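Long-range contacts in ESX-5 secretion-associated protein EspG5 (PDB 6VJ5), which acts as a specific chaperone for cognate PE/PPE proteins, prevents aggregation of PE/PPE dimers and is required for secretion of LipY and PE31/PPE18: residues 83-88 with 225-230; 240-245 with 280-285; 93-98 with 112-117; 12-17 with 130-135. All coordinates share one frame; numbering follows the deposited sequence.

Contact 1 of 4, residues 83-88 with 225-230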
loop_
_atom_site.group_PDB
_atom_site.type_symbol
_atom_site.label_atom_id
_atom_site.label_comp_id
_atom_site.label_asym_id
_atom_site.label_seq_id
_atom_site.Cartn_x
_atom_site.Cartn_y
_atom_site.Cartn_z
ATOM N N LEU C 83 26.305 4.496 0.573
ATOM C CA LEU C 83 26.710 3.832 -0.652
ATOM C C LEU C 83 26.049 2.467 -0.716
ATOM O O LEU C 83 25.972 1.757 0.291
ATOM C CB LEU C 83 28.230 3.672 -0.708
ATOM C CG LEU C 83 28.813 2.991 -1.942
ATOM C CD1 LEU C 83 28.589 3.836 -3.181
ATOM C CD2 LEU C 83 30.295 2.719 -1.725
ATOM N N GLU C 84 25.553 2.120 -1.901
ATOM C CA GLU C 84 25.012 0.798 -2.174
ATOM C C GLU C 84 25.663 0.259 -3.436
ATOM O O GLU C 84 25.672 0.932 -4.471
ATOM C CB GLU C 84 23.490 0.826 -2.340
ATOM C CG GLU C 84 22.724 0.349 -1.114
ATOM C CD GLU C 84 21.261 0.739 -1.151
ATOM O OE1 GLU C 84 20.902 1.649 -1.927
ATOM O OE2 GLU C 84 20.467 0.136 -0.400
ATOM N N VAL C 85 26.242 -0.933 -3.332
ATOM C CA VAL C 85 26.782 -1.667 -4.469
ATOM C C VAL C 85 25.904 -2.891 -4.669
ATOM O O VAL C 85 25.661 -3.646 -3.721
ATOM C CB VAL C 85 28.248 -2.072 -4.240
ATOM C CG1 VAL C 85 28.748 -2.938 -5.382
ATOM C CG2 VAL C 85 29.126 -0.835 -4.100
ATOM N N VAL C 86 25.412 -3.076 -5.888
ATOM C CA VAL C 86 24.469 -4.142 -6.195
ATOM C C VAL C 86 25.094 -5.079 -7.216
ATOM O O VAL C 86 25.808 -4.638 -8.122
ATOM C CB VAL C 86 23.133 -3.580 -6.724
ATOM C CG1 VAL C 86 22.296 -4.699 -7.329
ATOM C CG2 VAL C 86 22.380 -2.876 -5.609
ATOM N N ALA C 87 24.803 -6.372 -7.072
ATOM C CA ALA C 87 25.206 -7.394 -8.031
ATOM C C ALA C 87 24.038 -8.349 -8.224
ATOM O O ALA C 87 23.530 -8.911 -7.249
ATOM C CB ALA C 87 26.444 -8.152 -7.547
ATOM N N LEU C 88 23.606 -8.522 -9.469
ATOM C CA LEU C 88 22.564 -9.479 -9.818
ATOM C C LEU C 88 23.213 -10.617 -10.591
ATOM O O LEU C 88 23.843 -10.381 -11.627
ATOM C CB LEU C 88 21.469 -8.822 -10.655
ATOM C CG LEU C 88 20.963 -7.468 -10.153
ATOM C CD1 LEU C 88 20.031 -6.839 -11.178
ATOM C CD2 LEU C 88 20.287 -7.617 -8.800
ATOM N N VAL C 225 26.559 -5.554 -12.230
ATOM C CA VAL C 225 27.084 -4.900 -11.038
ATOM C C VAL C 225 26.995 -3.395 -11.233
ATOM O O VAL C 225 27.462 -2.868 -12.248
ATOM C CB VAL C 225 28.538 -5.319 -10.746
ATOM C CG1 VAL C 225 29.012 -4.707 -9.437
ATOM C CG2 VAL C 225 28.658 -6.835 -10.716
ATOM N N TYR C 226 26.408 -2.706 -10.256
ATOM C CA TYR C 226 26.273 -1.257 -10.299
ATOM C C TYR C 226 26.148 -0.741 -8.873
ATOM O O TYR C 226 26.051 -1.514 -7.914
ATOM C CB TYR C 226 25.074 -0.839 -11.152
ATOM C CG TYR C 226 23.769 -1.447 -10.695
ATOM C CD1 TYR C 226 23.436 -2.753 -11.031
ATOM C CD2 TYR C 226 22.870 -0.715 -9.931
ATOM C CE1 TYR C 226 22.251 -3.316 -10.616
ATOM C CE2 TYR C 226 21.676 -1.270 -9.510
ATOM C CZ TYR C 226 21.372 -2.570 -9.858
ATOM O OH TYR C 226 20.188 -3.133 -9.443
ATOM N N ALA C 227 26.160 0.583 -8.736
ATOM C CA ALA C 227 26.197 1.204 -7.420
ATOM C C ALA C 227 25.273 2.415 -7.368
ATOM O O ALA C 227 24.876 2.972 -8.394
ATOM C CB ALA C 227 27.624 1.630 -7.043
ATOM N N ARG C 228 24.959 2.825 -6.140
ATOM C CA ARG C 228 24.064 3.942 -5.869
ATOM C C ARG C 228 24.624 4.735 -4.696
ATOM O O ARG C 228 25.071 4.153 -3.702
ATOM C CB ARG C 228 22.648 3.435 -5.567
ATOM C CG ARG C 228 21.533 4.309 -6.119
ATOM C CD ARG C 228 20.209 3.530 -6.274
ATOM N NE ARG C 228 20.126 2.379 -5.378
ATOM C CZ ARG C 228 19.856 1.137 -5.772
ATOM N NH1 ARG C 228 19.814 0.161 -4.884
ATOM N NH2 ARG C 228 19.604 0.872 -7.047
ATOM N N GLN C 229 24.619 6.061 -4.825
ATOM C CA GLN C 229 25.143 6.963 -3.809
ATOM C C GLN C 229 24.045 7.905 -3.330
ATOM O O GLN C 229 23.125 8.245 -4.082
ATOM C CB GLN C 229 26.321 7.777 -4.355
ATOM C CG GLN C 229 27.492 7.898 -3.404
ATOM C CD GLN C 229 28.652 8.668 -4.008
ATOM O OE1 GLN C 229 28.512 9.312 -5.048
ATOM N NE2 GLN C 229 29.807 8.603 -3.359
ATOM N N TYR C 230 24.152 8.333 -2.069
ATOM C CA TYR C 230 23.125 9.148 -1.432
ATOM C C TYR C 230 23.732 10.364 -0.744
ATOM O O TYR C 230 24.639 10.227 0.083
ATOM C CB TYR C 230 22.333 8.327 -0.399
ATOM C CG TYR C 230 21.635 7.110 -0.960
ATOM C CD1 TYR C 230 20.417 7.231 -1.610
ATOM C CD2 TYR C 230 22.188 5.842 -0.832
ATOM C CE1 TYR C 230 19.770 6.128 -2.128
ATOM C CE2 TYR C 230 21.547 4.729 -1.346
ATOM C CZ TYR C 230 20.338 4.879 -1.993
ATOM O OH TYR C 230 19.686 3.785 -2.513
HETATM O O HOH W 1 17.923 2.131 -0.321
#

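Contact 2 of 4, residues 240-245 with 280-285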
loop_
_atom_site.group_PDB
_atom_site.type_symbol
_atom_site.label_atom_id
_atom_site.label_comp_id
_atom_site.label_asym_id
_atom_site.label_seq_id
_atom_site.Cartn_x
_atom_site.Cartn_y
_atom_site.Cartn_z
ATOM N N SER C 240 27.731 3.906 -15.136
ATOM C CA SER C 240 28.203 2.712 -15.814
ATOM C C SER C 240 27.777 1.467 -15.050
ATOM O O SER C 240 27.661 1.482 -13.821
ATOM C CB SER C 240 29.731 2.729 -15.948
ATOM O OG SER C 240 30.223 1.453 -16.311
ATOM N N VAL C 241 27.547 0.387 -15.793
ATOM C CA VAL C 241 27.245 -0.920 -15.227
ATOM C C VAL C 241 28.279 -1.911 -15.741
ATOM O O VAL C 241 28.675 -1.855 -16.909
ATOM C CB VAL C 241 25.822 -1.392 -15.590
ATOM C CG1 VAL C 241 25.514 -2.735 -14.923
ATOM C CG2 VAL C 241 24.791 -0.346 -15.193
ATOM N N LEU C 242 28.710 -2.817 -14.869
ATOM C CA LEU C 242 29.589 -3.915 -15.246
ATOM C C LEU C 242 28.740 -5.155 -15.484
ATOM O O LEU C 242 28.071 -5.634 -14.562
ATOM C CB LEU C 242 30.639 -4.203 -14.173
ATOM C CG LEU C 242 31.459 -5.480 -14.397
ATOM C CD1 LEU C 242 32.291 -5.378 -15.668
ATOM C CD2 LEU C 242 32.348 -5.768 -13.189
ATOM N N SER C 243 28.788 -5.687 -16.700
ATOM C CA SER C 243 28.107 -6.928 -17.044
ATOM C C SER C 243 29.145 -7.998 -17.362
ATOM O O SER C 243 29.981 -7.812 -18.253
ATOM C CB SER C 243 27.166 -6.724 -18.231
ATOM O OG SER C 243 26.586 -7.954 -18.620
ATOM N N LEU C 244 29.083 -9.112 -16.639
ATOM C CA LEU C 244 29.861 -10.301 -16.943
ATOM C C LEU C 244 28.934 -11.363 -17.515
ATOM O O LEU C 244 27.820 -11.555 -17.015
ATOM C CB LEU C 244 30.552 -10.853 -15.698
ATOM C CG LEU C 244 31.378 -9.873 -14.869
ATOM C CD1 LEU C 244 32.110 -10.655 -13.781
ATOM C CD2 LEU C 244 32.352 -9.107 -15.722
ATOM N N LYS C 245 29.400 -12.058 -18.555
ATOM C CA LYS C 245 28.608 -13.091 -19.209
ATOM C C LYS C 245 29.478 -14.290 -19.550
ATOM O O LYS C 245 30.619 -14.131 -19.995
ATOM C CB LYS C 245 27.958 -12.565 -20.494
ATOM C CG LYS C 245 27.054 -11.361 -20.296
ATOM C CD LYS C 245 26.557 -10.830 -21.633
ATOM C CE LYS C 245 25.742 -9.560 -21.462
ATOM N NZ LYS C 245 24.496 -9.799 -20.682
ATOM N N VAL C 280 39.156 -3.712 -12.758
ATOM C CA VAL C 280 39.073 -2.407 -13.405
ATOM C C VAL C 280 37.621 -2.018 -13.636
ATOM O O VAL C 280 37.254 -0.841 -13.525
ATOM C CB VAL C 280 39.865 -2.414 -14.725
ATOM C CG1 VAL C 280 39.636 -1.116 -15.494
ATOM C CG2 VAL C 280 41.347 -2.629 -14.462
ATOM N N GLY C 281 36.772 -2.994 -13.959
ATOM C CA GLY C 281 35.381 -2.682 -14.234
ATOM C C GLY C 281 34.626 -2.260 -12.990
ATOM O O GLY C 281 33.819 -1.327 -13.031
ATOM N N VAL C 282 34.873 -2.941 -11.870
ATOM C CA VAL C 282 34.249 -2.553 -10.609
ATOM C C VAL C 282 34.664 -1.136 -10.235
ATOM O O VAL C 282 33.831 -0.294 -9.877
ATOM C CB VAL C 282 34.610 -3.558 -9.500
ATOM C CG1 VAL C 282 34.186 -3.020 -8.137
ATOM C CG2 VAL C 282 33.973 -4.912 -9.793
ATOM N N LYS C 283 35.966 -0.855 -10.311
ATOM C CA LYS C 283 36.447 0.487 -10.014
ATOM C C LYS C 283 35.782 1.520 -10.915
ATOM O O LYS C 283 35.437 2.618 -10.465
ATOM C CB LYS C 283 37.964 0.545 -10.174
ATOM C CG LYS C 283 38.574 1.878 -9.776
ATOM C CD LYS C 283 40.047 1.953 -10.150
ATOM C CE LYS C 283 40.652 3.278 -9.712
ATOM N NZ LYS C 283 40.700 3.385 -8.226
ATOM N N THR C 284 35.600 1.186 -12.196
ATOM C CA THR C 284 35.014 2.135 -13.136
ATOM C C THR C 284 33.555 2.413 -12.813
ATOM O O THR C 284 33.068 3.524 -13.059
ATOM C CB THR C 284 35.145 1.606 -14.563
ATOM O OG1 THR C 284 36.532 1.449 -14.891
ATOM C CG2 THR C 284 34.499 2.560 -15.547
ATOM N N VAL C 285 32.849 1.419 -12.280
ATOM C CA VAL C 285 31.494 1.644 -11.793
ATOM C C VAL C 285 31.516 2.639 -10.643
ATOM O O VAL C 285 30.774 3.629 -10.634
ATOM C CB VAL C 285 30.860 0.307 -11.370
ATOM C CG1 VAL C 285 29.581 0.551 -10.590
ATOM C CG2 VAL C 285 30.605 -0.568 -12.589
#

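Contact 3 of 4, residues 93-98 with 112-117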
loop_
_atom_site.group_PDB
_atom_site.type_symbol
_atom_site.label_atom_id
_atom_site.label_comp_id
_atom_site.label_asym_id
_atom_site.label_seq_id
_atom_site.Cartn_x
_atom_site.Cartn_y
_atom_site.Cartn_z
ATOM N N LYS C 93 20.385 -17.194 -18.590
ATOM C CA LYS C 93 20.185 -15.800 -18.963
ATOM C C LYS C 93 19.657 -15.000 -17.775
ATOM O O LYS C 93 18.774 -15.451 -17.042
ATOM C CB LYS C 93 19.223 -15.685 -20.146
ATOM C CG LYS C 93 19.006 -14.247 -20.596
ATOM C CD LYS C 93 18.149 -14.156 -21.848
ATOM C CE LYS C 93 17.812 -12.701 -22.170
ATOM N NZ LYS C 93 19.026 -11.857 -22.370
ATOM N N LEU C 94 20.223 -13.813 -17.577
ATOM C CA LEU C 94 19.802 -12.929 -16.499
ATOM C C LEU C 94 18.516 -12.227 -16.915
ATOM O O LEU C 94 18.483 -11.524 -17.932
ATOM C CB LEU C 94 20.905 -11.922 -16.185
ATOM C CG LEU C 94 20.602 -10.884 -15.103
ATOM C CD1 LEU C 94 20.188 -11.564 -13.809
ATOM C CD2 LEU C 94 21.817 -9.994 -14.882
ATOM N N LEU C 95 17.458 -12.418 -16.130
ATOM C CA LEU C 95 16.135 -11.916 -16.465
ATOM C C LEU C 95 15.799 -10.602 -15.776
ATOM O O LEU C 95 14.691 -10.089 -15.959
ATOM C CB LEU C 95 15.079 -12.960 -16.099
ATOM C CG LEU C 95 15.198 -14.310 -16.803
ATOM C CD1 LEU C 95 14.090 -15.218 -16.293
ATOM C CD2 LEU C 95 15.140 -14.140 -18.300
ATOM N N TYR C 96 16.716 -10.062 -14.977
ATOM C CA TYR C 96 16.520 -8.779 -14.305
ATOM C C TYR C 96 15.189 -8.730 -13.565
ATOM O O TYR C 96 14.470 -7.730 -13.592
ATOM C CB TYR C 96 16.648 -7.636 -15.310
ATOM C CG TYR C 96 17.999 -7.628 -15.977
ATOM C CD1 TYR C 96 19.106 -7.124 -15.315
ATOM C CD2 TYR C 96 18.176 -8.147 -17.254
ATOM C CE1 TYR C 96 20.352 -7.119 -15.904
ATOM C CE2 TYR C 96 19.423 -8.148 -17.852
ATOM C CZ TYR C 96 20.506 -7.634 -17.171
ATOM O OH TYR C 96 21.752 -7.630 -17.757
ATOM N N GLY C 97 14.868 -9.822 -12.878
ATOM C CA GLY C 97 13.728 -9.855 -11.994
ATOM C C GLY C 97 12.439 -10.349 -12.605
ATOM O O GLY C 97 11.490 -10.630 -11.858
ATOM N N VAL C 98 12.377 -10.485 -13.927
ATOM C CA VAL C 98 11.136 -10.824 -14.613
ATOM C C VAL C 98 10.854 -12.312 -14.426
ATOM O O VAL C 98 11.591 -13.165 -14.924
ATOM C CB VAL C 98 11.199 -10.464 -16.104
ATOM C CG1 VAL C 98 9.868 -10.789 -16.774
ATOM C CG2 VAL C 98 11.581 -9.011 -16.285
ATOM N N PRO C 112 13.005 -14.466 -10.025
ATOM C CA PRO C 112 13.171 -15.680 -10.836
ATOM C C PRO C 112 14.000 -16.727 -10.105
ATOM O O PRO C 112 14.981 -16.409 -9.430
ATOM C CB PRO C 112 13.884 -15.174 -12.097
ATOM C CG PRO C 112 13.548 -13.704 -12.160
ATOM C CD PRO C 112 13.497 -13.260 -10.717
ATOM N N ASP C 113 13.602 -17.993 -10.259
ATOM C CA ASP C 113 14.287 -19.076 -9.559
ATOM C C ASP C 113 15.758 -19.185 -9.942
ATOM O O ASP C 113 16.536 -19.789 -9.195
ATOM C CB ASP C 113 13.596 -20.417 -9.834
ATOM C CG ASP C 113 12.391 -20.655 -8.940
ATOM O OD1 ASP C 113 12.323 -20.045 -7.852
ATOM O OD2 ASP C 113 11.512 -21.456 -9.323
ATOM N N ASN C 114 16.158 -18.624 -11.082
ATOM C CA ASN C 114 17.542 -18.680 -11.528
ATOM C C ASN C 114 18.353 -17.467 -11.090
ATOM O O ASN C 114 19.494 -17.306 -11.540
ATOM C CB ASN C 114 17.604 -18.787 -13.055
ATOM C CG ASN C 114 17.277 -17.471 -13.743
ATOM O OD1 ASN C 114 16.329 -16.785 -13.367
ATOM N ND2 ASN C 114 18.067 -17.111 -14.747
ATOM N N GLU C 115 17.794 -16.609 -10.237
ATOM C CA GLU C 115 18.391 -15.323 -9.908
ATOM C C GLU C 115 18.780 -15.279 -8.436
ATOM O O GLU C 115 18.074 -15.812 -7.575
ATOM C CB GLU C 115 17.426 -14.173 -10.239
ATOM C CG GLU C 115 18.109 -12.927 -10.772
ATOM C CD GLU C 115 17.132 -11.852 -11.214
ATOM O OE1 GLU C 115 17.043 -10.815 -10.529
ATOM O OE2 GLU C 115 16.460 -12.035 -12.253
ATOM N N PHE C 116 19.920 -14.649 -8.173
ATOM C CA PHE C 116 20.475 -14.444 -6.841
ATOM C C PHE C 116 20.837 -12.966 -6.753
ATOM O O PHE C 116 21.466 -12.426 -7.668
ATOM C CB PHE C 116 21.693 -15.350 -6.619
ATOM C CG PHE C 116 21.512 -16.753 -7.156
ATOM C CD1 PHE C 116 21.813 -17.049 -8.480
ATOM C CD2 PHE C 116 21.036 -17.775 -6.342
ATOM C CE1 PHE C 116 21.645 -18.338 -8.983
ATOM C CE2 PHE C 116 20.869 -19.066 -6.840
ATOM C CZ PHE C 116 21.175 -19.345 -8.162
ATOM N N ARG C 117 20.424 -12.304 -5.675
ATOM C CA ARG C 117 20.533 -10.851 -5.575
ATOM C C ARG C 117 21.367 -10.474 -4.362
ATOM O O ARG C 117 21.028 -10.840 -3.232
ATOM C CB ARG C 117 19.149 -10.203 -5.494
ATOM C CG ARG C 117 18.550 -9.858 -6.855
ATOM C CD ARG C 117 17.043 -10.113 -6.918
ATOM N NE ARG C 117 16.520 -9.772 -8.239
ATOM C CZ ARG C 117 15.973 -8.601 -8.560
ATOM N NH1 ARG C 117 15.850 -7.641 -7.652
ATOM N NH2 ARG C 117 15.542 -8.395 -9.796
HETATM O O HOH W 2 17.467 -13.979 -13.951
#

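Contact 4 of 4, residues 12-17 with 130-135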
loop_
_atom_site.group_PDB
_atom_site.type_symbol
_atom_site.label_atom_id
_atom_site.label_comp_id
_atom_site.label_asym_id
_atom_site.label_seq_id
_atom_site.Cartn_x
_atom_site.Cartn_y
_atom_site.Cartn_z
ATOM N N VAL C 12 16.114 -14.768 7.035
ATOM C CA VAL C 12 14.675 -14.678 7.219
ATOM C C VAL C 12 14.021 -14.766 5.849
ATOM O O VAL C 12 14.626 -14.440 4.827
ATOM C CB VAL C 12 14.261 -13.374 7.931
ATOM C CG1 VAL C 12 14.961 -13.257 9.275
ATOM C CG2 VAL C 12 14.574 -12.169 7.049
ATOM N N ASN C 13 12.770 -15.216 5.833
ATOM C CA ASN C 13 12.002 -15.166 4.599
ATOM C C ASN C 13 11.543 -13.728 4.347
ATOM O O ASN C 13 11.844 -12.805 5.110
ATOM C CB ASN C 13 10.841 -16.161 4.644
ATOM C CG ASN C 13 9.864 -15.893 5.767
ATOM O OD1 ASN C 13 9.695 -14.761 6.212
ATOM N ND2 ASN C 13 9.196 -16.950 6.222
ATOM N N VAL C 14 10.829 -13.527 3.239
ATOM C CA VAL C 14 10.440 -12.177 2.845
ATOM C C VAL C 14 9.483 -11.575 3.866
ATOM O O VAL C 14 9.537 -10.373 4.153
ATOM C CB VAL C 14 9.828 -12.198 1.434
ATOM C CG1 VAL C 14 9.266 -10.834 1.059
ATOM C CG2 VAL C 14 10.867 -12.638 0.410
ATOM N N ASP C 15 8.597 -12.396 4.430
ATOM C CA ASP C 15 7.692 -11.913 5.467
ATOM C C ASP C 15 8.468 -11.453 6.693
ATOM O O ASP C 15 8.216 -10.371 7.232
ATOM C CB ASP C 15 6.693 -13.012 5.840
ATOM C CG ASP C 15 5.599 -13.180 4.807
ATOM O OD1 ASP C 15 5.247 -12.179 4.147
ATOM O OD2 ASP C 15 5.085 -14.310 4.662
ATOM N N GLY C 16 9.425 -12.266 7.146
ATOM C CA GLY C 16 10.188 -11.906 8.330
ATOM C C GLY C 16 11.015 -10.649 8.139
ATOM O O GLY C 16 11.120 -9.821 9.047
ATOM N N PHE C 17 11.612 -10.486 6.958
ATOM C CA PHE C 17 12.396 -9.281 6.718
ATOM C C PHE C 17 11.525 -8.034 6.775
ATOM O O PHE C 17 11.989 -6.966 7.190
ATOM C CB PHE C 17 13.098 -9.354 5.368
ATOM C CG PHE C 17 14.149 -8.302 5.189
ATOM C CD1 PHE C 17 13.807 -7.019 4.794
ATOM C CD2 PHE C 17 15.477 -8.591 5.435
ATOM C CE1 PHE C 17 14.773 -6.049 4.636
ATOM C CE2 PHE C 17 16.449 -7.623 5.279
ATOM C CZ PHE C 17 16.096 -6.351 4.879
ATOM N N ALA C 130 23.394 -7.958 2.196
ATOM C CA ALA C 130 22.042 -8.495 2.085
ATOM C C ALA C 130 21.967 -9.289 0.791
ATOM O O ALA C 130 22.175 -8.732 -0.293
ATOM C CB ALA C 130 20.994 -7.379 2.108
ATOM N N VAL C 131 21.683 -10.586 0.902
ATOM C CA VAL C 131 21.679 -11.499 -0.237
ATOM C C VAL C 131 20.346 -12.224 -0.253
ATOM O O VAL C 131 19.987 -12.880 0.730
ATOM C CB VAL C 131 22.836 -12.513 -0.170
ATOM C CG1 VAL C 131 22.728 -13.540 -1.296
ATOM C CG2 VAL C 131 24.174 -11.787 -0.204
ATOM N N ARG C 132 19.625 -12.127 -1.365
ATOM C CA ARG C 132 18.336 -12.786 -1.501
ATOM C C ARG C 132 18.422 -13.922 -2.511
ATOM O O ARG C 132 18.928 -13.736 -3.624
ATOM C CB ARG C 132 17.235 -11.810 -1.924
ATOM C CG ARG C 132 15.947 -12.553 -2.236
ATOM C CD ARG C 132 14.720 -11.674 -2.332
ATOM N NE ARG C 132 13.553 -12.504 -2.627
ATOM C CZ ARG C 132 12.328 -12.040 -2.837
ATOM N NH1 ARG C 132 12.086 -10.737 -2.780
ATOM N NH2 ARG C 132 11.340 -12.884 -3.105
ATOM N N VAL C 133 17.923 -15.092 -2.111
ATOM C CA VAL C 133 17.806 -16.266 -2.968
ATOM C C VAL C 133 16.425 -16.862 -2.733
ATOM O O VAL C 133 16.047 -17.121 -1.587
ATOM C CB VAL C 133 18.890 -17.321 -2.676
ATOM C CG1 VAL C 133 18.648 -18.564 -3.530
ATOM C CG2 VAL C 133 20.274 -16.750 -2.919
ATOM N N GLY C 134 15.680 -17.091 -3.802
ATOM C CA GLY C 134 14.316 -17.553 -3.627
ATOM C C GLY C 134 13.553 -16.527 -2.809
ATOM O O GLY C 134 13.450 -15.349 -3.171
ATOM N N ASN C 135 13.011 -16.955 -1.674
ATOM C CA ASN C 135 12.268 -16.063 -0.795
ATOM C C ASN C 135 12.973 -15.869 0.538
ATOM O O ASN C 135 12.333 -15.486 1.521
ATOM C CB ASN C 135 10.852 -16.603 -0.623
ATOM C CG ASN C 135 10.028 -16.438 -1.892
ATOM O OD1 ASN C 135 10.239 -15.496 -2.661
ATOM N ND2 ASN C 135 9.105 -17.360 -2.127
#

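Contact 1 of 4, residues 83-88 with 225-230
Val86 lies over one face of the Tyr226 ring, its CB 3.9 Å from the centroid in a CH-pi contact shifted toward the rim, while Leu88 CD1 and the Arg228 NH2 group sit at the ring's edge. With CG of Tyr226 between its backbone N and carbonyl carbon (chi1 56°), the ring runs beside Val86 instead of away from it. The Arg228 guanidinium and the Tyr230 ring both turn an edge to Glu84 OE1. The Tyr230 hydroxyl donates to Glu84 OE1 over 2.5 Å, and a salt bridge from Arg228 NH1 reaches the same oxygen at 3.5 Å, with only a weak hydrogen bond in it. Tyr230 OH in turn accepts from Arg228 NE at 3.2 Å and, with Glu84 OE2, from a water. Glu32 holds Arg228 NH2 and the Tyr226 hydroxyl, so the arginine is shared between two carboxylates.

The sheet face bearing Val85, Ala87, Val225 and Ala227 is largely apolar: Val85 CG2 meets Ala227 CB at 4.1 Å and Ala87 CB meets Val225 CG2, with Leu286 of helix 275-286 packed on Val85 and Ala227. Between the faces the backbones pair through Glu84 with Arg228 and Val86 with Tyr226. This is the regular pairing of neighbouring antiparallel strands, here 83-91 and 221-231, inside the large sheet of the EspG fold.

Contact 2 of 4, residues 240-245 with 280-285
Val280 O is gripped twice by Thr284, the residue whose CG2 approaches Ser240 OG at 4.5 Å. The hydroxyl of Thr284 donates through OG1 to Val280 O at 2.8 Å, and Thr284 N makes the ordinary helical bond to Val280 O at 2.9 Å. The two donors come from opposite faces of the carbonyl plane, which ties the threonine side chain back onto its own helix. The motif is a helix laid on one face of an antiparallel sheet: the axes of helix 280-285 and strand 242-245 approach to 9.0 Å, and their directions differ by 152°.

No hydrogen bond passes between the two segments, and the contact rests on apolar groups. Leu242 points at the helix; with its CG opposite the backbone N (chi1 171°), CD2 is carried over the helix backbone to 4.2 Å from Gly281 C. Gly281 has no side chain, which admits Leu242 CD1 beside its bare CA. Leu242 CD2 also meets Val282 CG2 at 3.9 Å, the two side chains running at a slant to each other. Ile150 and Ala151 of helix 147-159 cover Val282 further on, and Tyr255 of the next strand packs on Leu242. Ser240 also faces the helix, but its hydroxyl bonds to Gln256 O. Val241 is turned away from the helix, and another protein of the assembly packs on this residue and bonds to its carbonyl. Val285 CG2 lodges against the strand backbone, 3.7 Å from Leu242 N and 4.0 Å from Leu242 CB.

Contact 3 of 4, residues 93-98 with 112-117
Glu115 reaches the 93-98 loop with an extended chain: with CD anti to CA (chi2 175°), it runs straight out to its partners. Its CB rests beside the ring of Pro112, 4.1 Å from Pro112 CD, and its CG is touched by Leu94 CD1 at 3.9 Å, the leucine crossing it at about a right angle. Beyond CD the two carboxylate oxygens part company. OE1 is held by Arg117, whose NE donates to Glu115 OE1 over 2.6 Å in a salt bridge, arriving on the anti side and 27° out of the carboxylate plane. Glu115 OE2 turns its syn lone pair to the loop and accepts from Gly97 N at 2.8 Å. A water also donates to this oxygen; it binds Leu95 N and Asn114 OD1 as well, so the buried carboxylate is satisfied from both segments.

The loop bends here through a type I' beta turn from Leu95 to Val98, and Glu115, at the start of strand 115-123, takes hold of an amide inside that turn. Gly97 has a positive phi of 93°, and Arg117 NH2 presses to 3.2 Å from Gly97 CA, so both the backbone and the packing suit a residue without a side chain. Another protein of the assembly supplies a basic side chain to Tyr96 O.

Asn114 makes the second bond across: ND2 donates to Lys93 O at 2.9 Å, with the acceptor in the amide plane, and serves Arg91 O too. Pro112 lies along the end of the turn, its CG 3.4 Å from Val98 O, while Leu95 CD1 reaches Pro112 CB at 4.2 Å.

Contact 4 of 4, residues 12-17 with 130-135
Val14 sets its CG2 over the guanidinium of Arg132, 3.5 Å above the centre of the plane. The same methyl touches Asn135 O at 3.4 Å, and Asn135 CB lies a little beyond. Asn135 O is also approached by the backbone of the other segment: Asn13 CA makes a CH...O contact with it at 3.1 Å.

Behind this first layer, the flat face offered to the valine is fixed by a set of carbonyls. The Arg132 chain is fully extended from CG, itself opposite the backbone N (chi1 172°), and runs alongside the tight connection between strands 126-133 and 136-141. There Arg132 NE donates to Gly134 O at 2.9 Å and Arg132 NH2 to the same Gly134 O at 3.2 Å, a side-on grip in the guanidinium plane, with a weak further bond from NH2 to Asn135 OD1. Arg109 O, bonded to NH2, and Leu33 O, bonded to NH1, hold the group as well. Thus the arginine braces the turn of a beta hairpin, while the start of helix 14-23 leans on its face.

That helix start is positioned by Asn13, its N-cap. Asn13 OD1 accepts from Gly16 N at 2.7 Å almost straight along the C=O direction, and this capping bond accompanies the change from strand 10-13 to helix at Val14. One turn on, Phe17 packs on Ile137 and Val139 of strand 136-141 and on Met75 and Leu78 of helix 69-79. Farther out, Asp15 forms a salt bridge with Arg36.

Overall arrangement
All four contacts reach the same antiparallel sheet, but at different depths. Contacts 1 and 2 are buried and touch through neighbouring strands 221-231 and 234-247: the first joins strand to strand by backbone bonds and a charged cluster, the second joins sheet to helix mainly by apolar side chains, without hydrogen bonds. Contact 3, also largely buried, ties a loop to strand 115-123 by polar bonds and touches contact 1 through Leu88. Contact 4 is only partly buried, near the sheet edge formed by strand 10-13, where an arginine face replaces apolar packing; it meets contact 3 where Arg117 O probably accepts from Arg132 N. Another protein touches contacts 1 to 3 but not contact 4.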